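Side-chain contacts in albumin-1 (Psophocarpus tetragonolobus, PDB 1WBA), which serves as a 2S seed storage protein and belongs to the Kunitz-type legume protease inhibitor family: residues Asp3-Ala8 and Phe118-Gly123; Ile21-Asp26 and Ile46-Arg51; Gly36-Glu41 and Gln103-Gly108. One frame throughout, in Å; residues are numbered along the deposited sequence.

All three contacts belong to a single beta-trefoil chain with no helix. Along the sequence, Asp3-Ala8 and Phe118-Gly123 enclose the other two, while contacts 2 and 3 interleave, Gly36-Glu41 coming before Ile46-Arg51. Contacts 1 and 2 reach the same large antiparallel sheet, with centres about 17 Å apart and no direct touch. Contact 3 lies on the opposite side of the chain's centre from contact 1, about 27 Å between centres, yet Phe118 CE1 still packs on Leu104 CD2. Contacts 2 and 3 join through the backbone, Ile46 N probably bonding to Leu104 O. Each contact carries a lysine-carboxylate bridge, so loops and strands distant in sequence are tied together at three places around the fold.

Contact 1: Asp3-Ala8 and Phe118-Gly123; sequences DPVYDA and FTIQKG
The carboxylate of Asp3 is the one flat group in this contact, and Lys122 meets it at OD2 through the anti lone pair, the one turned away from OD1. That puts the ammonium on the CB side of the carboxylate, with Lys122 NZ 2.7 Å from Asp3 OD2 and 3.9 Å from Asp3 CB. Asp3 OD1 stays 4.9 Å from Lys122 NZ, so the salt bridge is one-pronged. The two side chains meet at a slant; a bend at the last torsion of Lys122 (chi4 67°), after an otherwise extended chain, turns NZ to the acid. Glu74 forms a second salt bridge with this NZ, which therefore serves two carboxylates.

Two residues on from Asp3 and two back from Lys122, the contact turns apolar and buried. Val5 CG2 meets Ile120 CG2 at 3.7 Å, and Val5 CG1 reaches the same methyl at 4.1 Å, so both branches of the valine straddle one branch of the isoleucine. Here the side chains run nearly perpendicular. Phe169 of strand 166-171 touches both residues, and Leu78 and Leu132 add to the packing on Ile120.

In beta-trefoil terms, the N-terminal segment runs past the end of strand 116-122 before the chain enters its first strand, 17-23. An apolar inner pair and an exposed charged pair add to the backbone hydrogen bonds of Asp3 with Glu74 and Val5 with Ile72. With two acids facing it, Lys122 is likely to stay protonated, and its positive charge probably offsets the mutual repulsion of Asp3 and Glu74.

Contact 2: Ile21-Asp26 and Ile46-Arg51; sequences IVSFSD and IVKSTR
Lys48 and Asp26 close the space between two strands of the beta-trefoil, 17-23 and 45-48, which are not hydrogen-bonded neighbours in the sheet; the contact forms where both strands run out into loops.

The charged interaction leads. Lys48 NZ donates to Asp26 OD2 at 2.6 Å, a short salt bridge on the syn lone pair, the one facing OD1. Lysine and acid reach toward each other head-on, and a bend at chi4 (-68°) swings the ammonium out of the line of an otherwise stretched lysine.

Hydrogen bonds then fix the acid. Ser23 OG, placed anti to its own backbone N (chi1 165°), donates to Asp26 OD1 at 2.9 Å, arriving 52° out of the carboxylate plane, and Ala28 N bonds to the same oxygen. With each oxygen engaged, the carboxylate has little liberty to turn. On the other segment Ser49 OG accepts from Arg51 N in an ST turn, which shapes the chain just beyond the lysine.

Van der Waals contact completes the account: the lysine's last methylene lies against the serine, with Lys48 CE 3.5 Å from Ser23 CB, slightly tight for two carbons, and 3.3 Å from Ser23 OG.

Contact 3: Gly36-Glu41 and Gln103-Gly108; sequences GNENPE and QLKLAG
Lys105 NZ donates to Glu38 OE2 at 2.8 Å, the salt bridge that carries this contact. The ammonium does not lie in the plane of the carboxylate but stands above it, 43° out. Tyr110 OH bonds to the same OE2 and is the stronger polar partner of the acid, while OE1 takes Ser45 OG and Thr35 N. Lys105 NZ also bonds to Ser45 OG, so the serine touches both charged groups, and the ammonium makes a cation-pi contact with Phe97.

Each side chain spans part of the gap from its own segment. The glutamate runs out straight past CG, whereas Lys105 turns sharply at chi2 (-74°), which brings its end off the strand to the loop. An alanine here in place of Glu38 takes away the carboxylate, which would probably leave Lys105 with Ser45 and Phe97 but no acid to balance its charge, and Tyr110 OH without this partner.

In the beta-trefoil this joins the loop between strands 30-33 and 45-48 to strand 103-106, which pairs with strand 92-97. Just past Glu38 the loop is shaped by an Asx turn, Asn39 OD1 accepting from Glu41 N at 2.8 Å.

Across the segments the carbon chain of the lysine adds a little more contact: Lys105 CE lies 3.6 Å and Lys105 CD 3.8 Å from Glu38 OE2. On the strand side, Val95 packs against the lysine's side chain.

Contact 1: Asp3-Ala8 and Phe118-Gly123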
loop_
_atom_site.group_PDB
_atom_site.type_symbol
_atom_site.label_atom_id
_atom_site.label_comp_id
_atom_site.label_asym_id
_atom_site.label_seq_id
_atom_site.Cartn_x
_atom_site.Cartn_y
_atom_site.Cartn_z
ATOM N N ASP A 3 -10.641 13.877 8.488
ATOM C CA ASP A 3 -10.095 13.304 9.710
ATOM C C ASP A 3 -8.662 12.836 9.560
ATOM O O ASP A 3 -8.275 12.374 8.496
ATOM C CB ASP A 3 -10.920 12.090 10.135
ATOM C CG ASP A 3 -12.314 12.454 10.582
ATOM O OD1 ASP A 3 -12.517 13.569 11.109
ATOM O OD2 ASP A 3 -13.211 11.606 10.407
ATOM N N PRO A 4 -7.842 13.005 10.612
ATOM C CA PRO A 4 -6.460 12.547 10.512
ATOM C C PRO A 4 -6.502 11.020 10.667
ATOM O O PRO A 4 -7.446 10.484 11.238
ATOM C CB PRO A 4 -5.779 13.234 11.709
ATOM C CG PRO A 4 -6.874 13.334 12.710
ATOM C CD PRO A 4 -8.075 13.727 11.884
ATOM N N VAL A 5 -5.544 10.328 10.064
ATOM C CA VAL A 5 -5.458 8.881 10.174
ATOM C C VAL A 5 -4.703 8.608 11.481
ATOM O O VAL A 5 -3.752 9.327 11.806
ATOM C CB VAL A 5 -4.668 8.302 8.990
ATOM C CG1 VAL A 5 -4.507 6.790 9.149
ATOM C CG2 VAL A 5 -5.374 8.670 7.672
ATOM N N TYR A 6 -5.137 7.610 12.243
ATOM C CA TYR A 6 -4.497 7.283 13.516
ATOM C C TYR A 6 -3.722 5.987 13.463
ATOM O O TYR A 6 -4.129 5.064 12.759
ATOM C CB TYR A 6 -5.549 7.146 14.627
ATOM C CG TYR A 6 -6.066 8.468 15.117
ATOM C CD1 TYR A 6 -5.391 9.179 16.110
ATOM C CD2 TYR A 6 -7.188 9.049 14.538
ATOM C CE1 TYR A 6 -5.818 10.444 16.506
ATOM C CE2 TYR A 6 -7.623 10.306 14.928
ATOM C CZ TYR A 6 -6.929 10.998 15.913
ATOM O OH TYR A 6 -7.372 12.243 16.285
ATOM N N ASP A 7 -2.610 5.919 14.189
ATOM C CA ASP A 7 -1.847 4.680 14.260
ATOM C C ASP A 7 -2.531 3.746 15.284
ATOM O O ASP A 7 -3.483 4.135 15.971
ATOM C CB ASP A 7 -0.343 4.919 14.559
ATOM C CG ASP A 7 -0.077 5.567 15.936
ATOM O OD1 ASP A 7 -0.858 5.400 16.896
ATOM O OD2 ASP A 7 0.957 6.231 16.051
ATOM N N ALA A 8 -2.031 2.524 15.399
ATOM C CA ALA A 8 -2.617 1.551 16.297
ATOM C C ALA A 8 -2.609 1.983 17.767
ATOM O O ALA A 8 -3.323 1.412 18.573
ATOM C CB ALA A 8 -1.921 0.203 16.126
ATOM N N PHE A 118 -2.040 7.080 -3.739
ATOM C CA PHE A 118 -2.768 6.251 -2.794
ATOM C C PHE A 118 -3.455 7.157 -1.798
ATOM O O PHE A 118 -3.004 8.276 -1.606
ATOM C CB PHE A 118 -1.787 5.347 -2.038
ATOM C CG PHE A 118 -1.133 4.315 -2.904
ATOM C CD1 PHE A 118 -1.790 3.133 -3.202
ATOM C CD2 PHE A 118 0.116 4.546 -3.463
ATOM C CE1 PHE A 118 -1.211 2.186 -4.052
ATOM C CE2 PHE A 118 0.699 3.613 -4.310
ATOM C CZ PHE A 118 0.030 2.427 -4.608
ATOM N N THR A 119 -4.588 6.723 -1.242
ATOM C CA THR A 119 -5.278 7.498 -0.187
ATOM C C THR A 119 -5.718 6.514 0.899
ATOM O O THR A 119 -5.727 5.292 0.684
ATOM C CB THR A 119 -6.521 8.309 -0.683
ATOM O OG1 THR A 119 -7.543 7.422 -1.130
ATOM C CG2 THR A 119 -6.158 9.243 -1.802
ATOM N N ILE A 120 -6.090 7.041 2.056
ATOM C CA ILE A 120 -6.519 6.210 3.176
ATOM C C ILE A 120 -7.897 6.662 3.632
ATOM O O ILE A 120 -8.170 7.868 3.662
ATOM C CB ILE A 120 -5.565 6.391 4.395
ATOM C CG1 ILE A 120 -4.148 5.915 4.058
ATOM C CG2 ILE A 120 -6.119 5.666 5.603
ATOM C CD1 ILE A 120 -3.072 6.356 5.046
ATOM N N GLN A 121 -8.762 5.704 3.963
ATOM C CA GLN A 121 -10.102 5.987 4.475
ATOM C C GLN A 121 -10.363 4.995 5.593
ATOM O O GLN A 121 -9.694 3.967 5.655
ATOM C CB GLN A 121 -11.163 5.759 3.415
ATOM C CG GLN A 121 -11.321 6.865 2.437
ATOM C CD GLN A 121 -12.573 6.709 1.621
ATOM O OE1 GLN A 121 -13.316 5.737 1.766
ATOM N NE2 GLN A 121 -12.803 7.639 0.731
ATOM N N LYS A 122 -11.302 5.300 6.488
ATOM C CA LYS A 122 -11.654 4.382 7.569
ATOM C C LYS A 122 -12.031 3.064 6.917
ATOM O O LYS A 122 -12.768 3.057 5.931
ATOM C CB LYS A 122 -12.859 4.891 8.347
ATOM C CG LYS A 122 -12.532 6.025 9.256
ATOM C CD LYS A 122 -13.759 6.499 10.008
ATOM C CE LYS A 122 -13.452 7.808 10.732
ATOM N NZ LYS A 122 -13.209 8.952 9.781
ATOM N N GLY A 123 -11.545 1.964 7.476
ATOM C CA GLY A 123 -11.799 0.655 6.904
ATOM C C GLY A 123 -12.947 -0.128 7.507
ATOM O O GLY A 123 -13.502 -1.001 6.836
#

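Contact 2: Ile21-Asp26 and Ile46-Arg51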
loop_
_atom_site.group_PDB
_atom_site.type_symbol
_atom_site.label_atom_id
_atom_site.label_comp_id
_atom_site.label_asym_id
_atom_site.label_seq_id
_atom_site.Cartn_x
_atom_site.Cartn_y
_atom_site.Cartn_z
ATOM N N ILE A 21 2.388 -1.395 8.076
ATOM C CA ILE A 21 1.011 -1.691 7.720
ATOM C C ILE A 21 0.790 -3.167 8.038
ATOM O O ILE A 21 1.559 -4.029 7.588
ATOM C CB ILE A 21 0.780 -1.448 6.210
ATOM C CG1 ILE A 21 1.059 0.026 5.875
ATOM C CG2 ILE A 21 -0.633 -1.862 5.818
ATOM C CD1 ILE A 21 1.064 0.359 4.377
ATOM N N VAL A 22 -0.245 -3.457 8.818
ATOM C CA VAL A 22 -0.567 -4.831 9.204
ATOM C C VAL A 22 -2.056 -5.110 8.980
ATOM O O VAL A 22 -2.909 -4.276 9.292
ATOM C CB VAL A 22 -0.184 -5.079 10.693
ATOM C CG1 VAL A 22 -0.848 -6.331 11.226
ATOM C CG2 VAL A 22 1.332 -5.218 10.824
ATOM N N SER A 23 -2.357 -6.265 8.401
ATOM C CA SER A 23 -3.724 -6.665 8.152
ATOM C C SER A 23 -4.427 -6.851 9.516
ATOM O O SER A 23 -3.930 -7.544 10.416
ATOM C CB SER A 23 -3.718 -7.954 7.328
ATOM O OG SER A 23 -4.968 -8.589 7.324
ATOM N N PHE A 24 -5.566 -6.190 9.665
ATOM C CA PHE A 24 -6.353 -6.225 10.882
ATOM C C PHE A 24 -6.830 -7.620 11.305
ATOM O O PHE A 24 -6.580 -8.056 12.426
ATOM C CB PHE A 24 -7.554 -5.288 10.712
ATOM C CG PHE A 24 -8.533 -5.345 11.842
ATOM C CD1 PHE A 24 -8.101 -5.218 13.164
ATOM C CD2 PHE A 24 -9.888 -5.524 11.591
ATOM C CE1 PHE A 24 -9.002 -5.278 14.228
ATOM C CE2 PHE A 24 -10.805 -5.583 12.652
ATOM C CZ PHE A 24 -10.355 -5.458 13.974
ATOM N N SER A 25 -7.500 -8.328 10.411
ATOM C CA SER A 25 -8.029 -9.634 10.755
ATOM C C SER A 25 -7.030 -10.730 11.095
ATOM O O SER A 25 -7.338 -11.586 11.919
ATOM C CB SER A 25 -8.962 -10.122 9.662
ATOM O OG SER A 25 -8.261 -10.205 8.442
ATOM N N ASP A 26 -5.840 -10.723 10.494
ATOM C CA ASP A 26 -4.889 -11.788 10.787
ATOM C C ASP A 26 -3.476 -11.415 11.188
ATOM O O ASP A 26 -2.656 -12.296 11.413
ATOM C CB ASP A 26 -4.830 -12.782 9.628
ATOM C CG ASP A 26 -4.362 -12.155 8.316
ATOM O OD1 ASP A 26 -3.765 -11.060 8.303
ATOM O OD2 ASP A 26 -4.617 -12.781 7.282
ATOM N N ILE A 46 4.301 -6.686 -4.708
ATOM C CA ILE A 46 3.955 -6.294 -3.347
ATOM C C ILE A 46 2.761 -7.160 -2.959
ATOM O O ILE A 46 1.718 -7.131 -3.623
ATOM C CB ILE A 46 3.604 -4.791 -3.260
ATOM C CG1 ILE A 46 4.816 -3.967 -3.707
ATOM C CG2 ILE A 46 3.211 -4.426 -1.832
ATOM C CD1 ILE A 46 4.579 -2.478 -3.797
ATOM N N VAL A 47 2.909 -7.932 -1.884
ATOM C CA VAL A 47 1.866 -8.850 -1.453
ATOM C C VAL A 47 1.656 -8.819 0.051
ATOM O O VAL A 47 2.422 -8.192 0.784
ATOM C CB VAL A 47 2.267 -10.327 -1.811
ATOM C CG1 VAL A 47 2.602 -10.452 -3.279
ATOM C CG2 VAL A 47 3.479 -10.791 -0.975
ATOM N N LYS A 48 0.583 -9.470 0.498
ATOM C CA LYS A 48 0.310 -9.622 1.927
ATOM C C LYS A 48 1.138 -10.874 2.213
ATOM O O LYS A 48 0.956 -11.902 1.557
ATOM C CB LYS A 48 -1.168 -9.908 2.150
ATOM C CG LYS A 48 -1.545 -10.241 3.576
ATOM C CD LYS A 48 -3.053 -10.049 3.722
ATOM C CE LYS A 48 -3.567 -10.557 5.038
ATOM N NZ LYS A 48 -3.446 -12.016 5.034
ATOM N N SER A 49 2.054 -10.782 3.163
ATOM C CA SER A 49 2.946 -11.891 3.462
ATOM C C SER A 49 2.331 -13.195 3.923
ATOM O O SER A 49 1.425 -13.227 4.762
ATOM C CB SER A 49 4.004 -11.474 4.480
ATOM O OG SER A 49 5.074 -12.418 4.523
ATOM N N THR A 50 2.883 -14.274 3.375
ATOM C CA THR A 50 2.492 -15.617 3.754
ATOM C C THR A 50 3.713 -16.248 4.432
ATOM O O THR A 50 3.748 -17.450 4.662
ATOM C CB THR A 50 2.041 -16.460 2.519
ATOM O OG1 THR A 50 3.041 -16.403 1.500
ATOM C CG2 THR A 50 0.740 -15.916 1.953
ATOM N N ARG A 51 4.713 -15.440 4.781
ATOM C CA ARG A 51 5.912 -15.983 5.427
ATOM C C ARG A 51 6.395 -15.166 6.620
ATOM O O ARG A 51 7.583 -15.142 6.936
ATOM C CB ARG A 51 7.044 -16.124 4.412
ATOM C CG ARG A 51 7.489 -14.811 3.795
ATOM C CD ARG A 51 8.559 -15.013 2.723
ATOM N NE ARG A 51 8.945 -13.736 2.134
ATOM C CZ ARG A 51 10.135 -13.449 1.622
ATOM N NH1 ARG A 51 11.109 -14.360 1.603
ATOM N NH2 ARG A 51 10.355 -12.222 1.167
#

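Contact 3: Gly36-Glu41 and Gln103-Gly108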
loop_
_atom_site.group_PDB
_atom_site.type_symbol
_atom_site.label_atom_id
_atom_site.label_comp_id
_atom_site.label_asym_id
_atom_site.label_seq_id
_atom_site.Cartn_x
_atom_site.Cartn_y
_atom_site.Cartn_z
ATOM N N GLY A 36 4.263 -15.145 -10.518
ATOM C CA GLY A 36 4.254 -15.454 -11.932
ATOM C C GLY A 36 5.602 -15.863 -12.485
ATOM O O GLY A 36 6.222 -16.788 -11.972
ATOM N N ASN A 37 6.071 -15.121 -13.485
ATOM C CA ASN A 37 7.339 -15.392 -14.171
ATOM C C ASN A 37 8.525 -14.578 -13.647
ATOM O O ASN A 37 9.621 -14.615 -14.217
ATOM C CB ASN A 37 7.155 -15.137 -15.670
ATOM C CG ASN A 37 5.962 -15.880 -16.236
ATOM O OD1 ASN A 37 5.945 -17.110 -16.251
ATOM N ND2 ASN A 37 4.929 -15.143 -16.651
ATOM N N GLU A 38 8.306 -13.847 -12.557
ATOM C CA GLU A 38 9.364 -13.032 -11.962
ATOM C C GLU A 38 10.474 -13.896 -11.355
ATOM O O GLU A 38 10.248 -15.035 -10.959
ATOM C CB GLU A 38 8.778 -12.085 -10.899
ATOM C CG GLU A 38 7.930 -10.970 -11.493
ATOM C CD GLU A 38 7.194 -10.135 -10.464
ATOM O OE1 GLU A 38 7.227 -10.453 -9.259
ATOM O OE2 GLU A 38 6.560 -9.144 -10.872
ATOM N N ASN A 39 11.665 -13.323 -11.264
ATOM C CA ASN A 39 12.827 -14.008 -10.709
ATOM C C ASN A 39 12.796 -13.853 -9.194
ATOM O O ASN A 39 12.684 -12.736 -8.688
ATOM C CB ASN A 39 14.093 -13.364 -11.287
ATOM C CG ASN A 39 15.385 -13.942 -10.718
ATOM O OD1 ASN A 39 15.391 -14.758 -9.799
ATOM N ND2 ASN A 39 16.502 -13.481 -11.263
ATOM N N PRO A 40 12.870 -14.971 -8.449
ATOM C CA PRO A 40 12.848 -14.917 -6.980
ATOM C C PRO A 40 13.999 -14.134 -6.366
ATOM O O PRO A 40 13.908 -13.699 -5.221
ATOM C CB PRO A 40 12.849 -16.393 -6.566
ATOM C CG PRO A 40 13.343 -17.129 -7.797
ATOM C CD PRO A 40 12.734 -16.359 -8.923
ATOM N N GLU A 41 15.090 -13.966 -7.104
ATOM C CA GLU A 41 16.209 -13.177 -6.597
ATOM C C GLU A 41 15.971 -11.682 -6.840
ATOM O O GLU A 41 16.648 -10.841 -6.255
ATOM C CB GLU A 41 17.513 -13.594 -7.269
ATOM C CG GLU A 41 17.855 -15.040 -7.027
ATOM C CD GLU A 41 19.211 -15.435 -7.594
ATOM O OE1 GLU A 41 19.933 -14.554 -8.129
ATOM O OE2 GLU A 41 19.551 -16.635 -7.486
ATOM N N GLN A 103 -2.273 -4.231 -10.378
ATOM C CA GLN A 103 -1.732 -4.807 -9.150
ATOM C C GLN A 103 -0.561 -3.985 -8.701
ATOM O O GLN A 103 0.012 -3.229 -9.495
ATOM C CB GLN A 103 -1.216 -6.218 -9.407
ATOM C CG GLN A 103 -2.083 -7.032 -10.299
ATOM C CD GLN A 103 -1.638 -8.462 -10.363
ATOM O OE1 GLN A 103 -0.454 -8.751 -10.527
ATOM N NE2 GLN A 103 -2.587 -9.379 -10.211
ATOM N N LEU A 104 -0.160 -4.171 -7.448
ATOM C CA LEU A 104 0.972 -3.422 -6.907
ATOM C C LEU A 104 2.324 -4.066 -7.214
ATOM O O LEU A 104 2.540 -5.252 -6.964
ATOM C CB LEU A 104 0.838 -3.203 -5.395
ATOM C CG LEU A 104 -0.415 -2.505 -4.865
ATOM C CD1 LEU A 104 -0.148 -2.029 -3.452
ATOM C CD2 LEU A 104 -0.777 -1.341 -5.726
ATOM N N LYS A 105 3.233 -3.262 -7.751
ATOM C CA LYS A 105 4.567 -3.717 -8.096
ATOM C C LYS A 105 5.559 -2.655 -7.649
ATOM O O LYS A 105 5.188 -1.490 -7.428
ATOM C CB LYS A 105 4.704 -3.861 -9.619
ATOM C CG LYS A 105 3.746 -4.844 -10.300
ATOM C CD LYS A 105 4.141 -6.285 -10.011
ATOM C CE LYS A 105 3.521 -7.240 -11.042
ATOM N NZ LYS A 105 3.796 -8.657 -10.657
ATOM N N LEU A 106 6.819 -3.047 -7.515
ATOM C CA LEU A 106 7.855 -2.079 -7.178
ATOM C C LEU A 106 7.935 -1.171 -8.416
ATOM O O LEU A 106 7.860 -1.651 -9.553
ATOM C CB LEU A 106 9.200 -2.770 -6.943
ATOM C CG LEU A 106 9.309 -3.627 -5.678
ATOM C CD1 LEU A 106 10.764 -3.986 -5.464
ATOM C CD2 LEU A 106 8.768 -2.883 -4.467
ATOM N N ALA A 107 8.023 0.133 -8.188
ATOM C CA ALA A 107 8.073 1.106 -9.272
ATOM C C ALA A 107 9.376 1.090 -10.049
ATOM O O ALA A 107 10.422 0.721 -9.508
ATOM C CB ALA A 107 7.844 2.502 -8.718
ATOM N N GLY A 108 9.290 1.500 -11.311
ATOM C CA GLY A 108 10.451 1.612 -12.175
ATOM C C GLY A 108 10.956 0.365 -12.841
ATOM O O GLY A 108 12.044 0.382 -13.398
#